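Local coordinates for protein glucose-6-phosphate isomerase (Thermus thermophilus, PDB 1ZZG) that probably catalyses the reversible isomerization of glucose 6-phosphate to fructose 6-phosphate, a step of glycolysis and gluconeogenesis, at residues L269-R274 / D398-E403. Numbering follows the deposited sequence.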
ATOM      1  N   LEU A 269       1.722  19.448   2.974  1.00 24.01           N
ATOM      2  CA  LEU A 269       2.903  20.205   2.577  1.00 24.21           C
ATOM      3  C   LEU A 269       3.218  20.342   1.081  1.00 25.54           C
ATOM      4  O   LEU A 269       4.120  21.098   0.706  1.00 26.82           O
ATOM      5  CB  LEU A 269       4.107  19.633   3.334  1.00 23.45           C
ATOM      6  CG  LEU A 269       3.832  19.538   4.847  1.00 23.28           C
ATOM      7  CD1 LEU A 269       4.954  18.789   5.564  1.00 23.69           C
ATOM      8  CD2 LEU A 269       3.666  20.945   5.415  1.00 22.94           C
ATOM      9  N   GLY A 270       2.499  19.611   0.230  1.00 24.41           N
ATOM     10  CA  GLY A 270       2.713  19.723  -1.208  1.00 25.24           C
ATOM     11  C   GLY A 270       1.924  20.957  -1.599  1.00 25.74           C
ATOM     12  O   GLY A 270       0.786  20.871  -2.073  1.00 24.05           O
ATOM     13  N   LYS A 271       2.536  22.118  -1.402  1.00 25.74           N
ATOM     14  CA  LYS A 271       1.845  23.378  -1.646  1.00 26.28           C
ATOM     15  C   LYS A 271       2.706  24.470  -2.258  1.00 27.21           C
ATOM     16  O   LYS A 271       3.918  24.327  -2.390  1.00 27.74           O
ATOM     17  CB  LYS A 271       1.311  23.908  -0.309  1.00 25.58           C
ATOM     18  CG  LYS A 271       0.322  22.996   0.402  1.00 24.08           C
ATOM     19  CD  LYS A 271      -1.085  23.187  -0.153  1.00 24.84           C
ATOM     20  CE  LYS A 271      -2.047  22.159   0.425  1.00 22.66           C
ATOM     21  NZ  LYS A 271      -1.987  22.139   1.910  1.00 23.15           N
ATOM     22  N   VAL A 272       2.045  25.567  -2.615  1.00 26.76           N
ATOM     23  CA  VAL A 272       2.710  26.748  -3.143  1.00 29.17           C
ATOM     24  C   VAL A 272       2.922  27.603  -1.896  1.00 28.65           C
ATOM     25  O   VAL A 272       1.949  27.950  -1.215  1.00 29.11           O
ATOM     26  CB  VAL A 272       1.807  27.532  -4.114  1.00 29.50           C
ATOM     27  CG1 VAL A 272       2.523  28.791  -4.574  1.00 31.39           C
ATOM     28  CG2 VAL A 272       1.439  26.664  -5.305  1.00 30.67           C
ATOM     29  N   ASP A 273       4.173  27.929  -1.576  1.00 29.13           N
ATOM     30  CA  ASP A 273       4.431  28.718  -0.380  1.00 30.85           C
ATOM     31  C   ASP A 273       4.088  30.193  -0.575  1.00 32.84           C
ATOM     32  O   ASP A 273       3.642  30.603  -1.652  1.00 31.87           O
ATOM     33  CB  ASP A 273       5.885  28.556   0.097  1.00 29.90           C
ATOM     34  CG  ASP A 273       6.900  29.160  -0.857  1.00 30.91           C
ATOM     35  OD1 ASP A 273       6.543  30.067  -1.637  1.00 30.05           O
ATOM     36  OD2 ASP A 273       8.070  28.730  -0.805  1.00 31.07           O
ATOM     37  N   ARG A 274       4.290  30.987   0.473  1.00 35.43           N
ATOM     38  CA  ARG A 274       3.959  32.404   0.418  1.00 37.68           C
ATOM     39  C   ARG A 274       4.806  33.218  -0.550  1.00 38.11           C
ATOM     40  O   ARG A 274       4.508  34.382  -0.813  1.00 38.71           O
ATOM     41  CB  ARG A 274       4.010  33.011   1.826  1.00 38.48           C
ATOM     42  CG  ARG A 274       2.882  32.508   2.728  1.00 39.08           C
ATOM     43  CD  ARG A 274       2.685  33.390   3.958  1.00 40.07           C
ATOM     44  NE  ARG A 274       3.662  33.130   5.010  1.00 40.65           N
ATOM     45  CZ  ARG A 274       3.621  32.081   5.827  1.00 40.86           C
ATOM     46  NH1 ARG A 274       2.649  31.186   5.713  1.00 40.19           N
ATOM     47  NH2 ARG A 274       4.550  31.933   6.764  1.00 40.40           N
ATOM     48  N   ASP A 398      -5.302  23.182   3.851  1.00 25.83           N
ATOM     49  CA  ASP A 398      -6.234  23.230   2.733  1.00 26.35           C
ATOM     50  C   ASP A 398      -5.710  22.322   1.618  1.00 26.51           C
ATOM     51  O   ASP A 398      -4.694  21.652   1.792  1.00 25.84           O
ATOM     52  CB  ASP A 398      -6.440  24.675   2.242  1.00 27.86           C
ATOM     53  CG  ASP A 398      -5.207  25.268   1.591  1.00 28.04           C
ATOM     54  OD1 ASP A 398      -4.146  24.619   1.587  1.00 27.96           O
ATOM     55  OD2 ASP A 398      -5.310  26.399   1.074  1.00 32.65           O
ATOM     56  N   GLN A 399      -6.405  22.280   0.488  1.00 26.76           N
ATOM     57  CA  GLN A 399      -5.981  21.422  -0.613  1.00 26.63           C
ATOM     58  C   GLN A 399      -6.500  21.941  -1.953  1.00 26.09           C
ATOM     59  O   GLN A 399      -7.340  21.305  -2.596  1.00 24.78           O
ATOM     60  CB  GLN A 399      -6.460  19.984  -0.363  1.00 26.09           C
ATOM     61  CG  GLN A 399      -7.922  19.837   0.066  1.00 27.28           C
ATOM     62  CD  GLN A 399      -8.203  20.339   1.480  1.00 29.77           C
ATOM     63  OE1 GLN A 399      -7.517  19.972   2.438  1.00 27.66           O
ATOM     64  NE2 GLN A 399      -9.229  21.172   1.615  1.00 30.65           N
ATOM     65  N   PRO A 400      -5.986  23.101  -2.395  1.00 25.83           N
ATOM     66  CA  PRO A 400      -6.366  23.759  -3.651  1.00 27.41           C
ATOM     67  C   PRO A 400      -6.202  22.907  -4.905  1.00 26.50           C
ATOM     68  O   PRO A 400      -6.972  23.047  -5.853  1.00 26.70           O
ATOM     69  CB  PRO A 400      -5.458  24.997  -3.695  1.00 27.59           C
ATOM     70  CG  PRO A 400      -5.118  25.241  -2.259  1.00 28.34           C
ATOM     71  CD  PRO A 400      -4.900  23.845  -1.734  1.00 27.13           C
ATOM     72  N   GLY A 401      -5.203  22.030  -4.899  1.00 26.35           N
ATOM     73  CA  GLY A 401      -4.926  21.198  -6.058  1.00 26.04           C
ATOM     74  C   GLY A 401      -5.938  20.145  -6.478  1.00 26.62           C
ATOM     75  O   GLY A 401      -5.927  19.716  -7.633  1.00 26.32           O
ATOM     76  N   VAL A 402      -6.814  19.728  -5.569  1.00 25.18           N
ATOM     77  CA  VAL A 402      -7.793  18.697  -5.900  1.00 26.20           C
ATOM     78  C   VAL A 402      -9.080  19.195  -6.553  1.00 27.73           C
ATOM     79  O   VAL A 402      -9.875  18.387  -7.037  1.00 27.16           O
ATOM     80  CB  VAL A 402      -8.186  17.865  -4.649  1.00 26.93           C
ATOM     81  CG1 VAL A 402      -6.926  17.350  -3.947  1.00 24.47           C
ATOM     82  CG2 VAL A 402      -9.038  18.699  -3.707  1.00 25.71           C
ATOM     83  N   GLU A 403      -9.287  20.509  -6.584  1.00 27.39           N
ATOM     84  CA  GLU A 403     -10.514  21.043  -7.173  1.00 27.40           C
ATOM     85  C   GLU A 403     -10.690  20.751  -8.665  1.00 26.16           C
ATOM     86  O   GLU A 403     -11.752  20.288  -9.083  1.00 25.85           O
ATOM     87  CB  GLU A 403     -10.620  22.559  -6.948  1.00 28.99           C
ATOM     88  CG  GLU A 403     -11.924  23.147  -7.496  1.00 35.65           C
ATOM     89  CD  GLU A 403     -12.017  24.656  -7.364  1.00 40.09           C
ATOM     90  OE1 GLU A 403     -11.140  25.362  -7.906  1.00 44.81           O
ATOM     91  OE2 GLU A 403     -12.973  25.139  -6.725  1.00 42.38           O
TER
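K271 reaches across to D398 and P400, a compact example of one lysine joining two pieces of chain distant in sequence. Its ammonium makes a hydrogen bond to the backbone carbonyl of D398, with NZ 2.8 Å from O; the donor stands above the carbonyl plane, 42° out of it, and the C=O...N angle is 136°. A weak bond, part of a salt bridge, joins K271 NZ to D398 OD1 at 3.3 Å. D398 thus offers main chain and side chain to one ammonium, its CG set between backbone N and carbonyl carbon (chi1 68°), which brings OD1 toward the lysine. NZ also donates to the carbonyls of N395 and S268, so the buried ammonium is gripped chiefly by main-chain oxygens and probably stays charged. The aliphatic part of K271 packs too: CE lies 4.0 Å from CD of P400, the two side chains crossing at about a right angle.

In the second shell, R187 donates to the D398 carbonyl as well, and binds OE1 of Q399. Q297 of the second subunit bonds to G270 O and G401 N, bridging both segments across the dimer interface. G270 centres an inverse gamma turn where helix 257-269 gives way to strand 271-272. The Q399 side chain lies about 4 Å from that of E267, the predicted proton donor, and about 6 Å from that of K406, also predicted catalytic: the arrangement is consistent with a place at the edge of the phosphoglucose isomerase active site, beside the subunit interface.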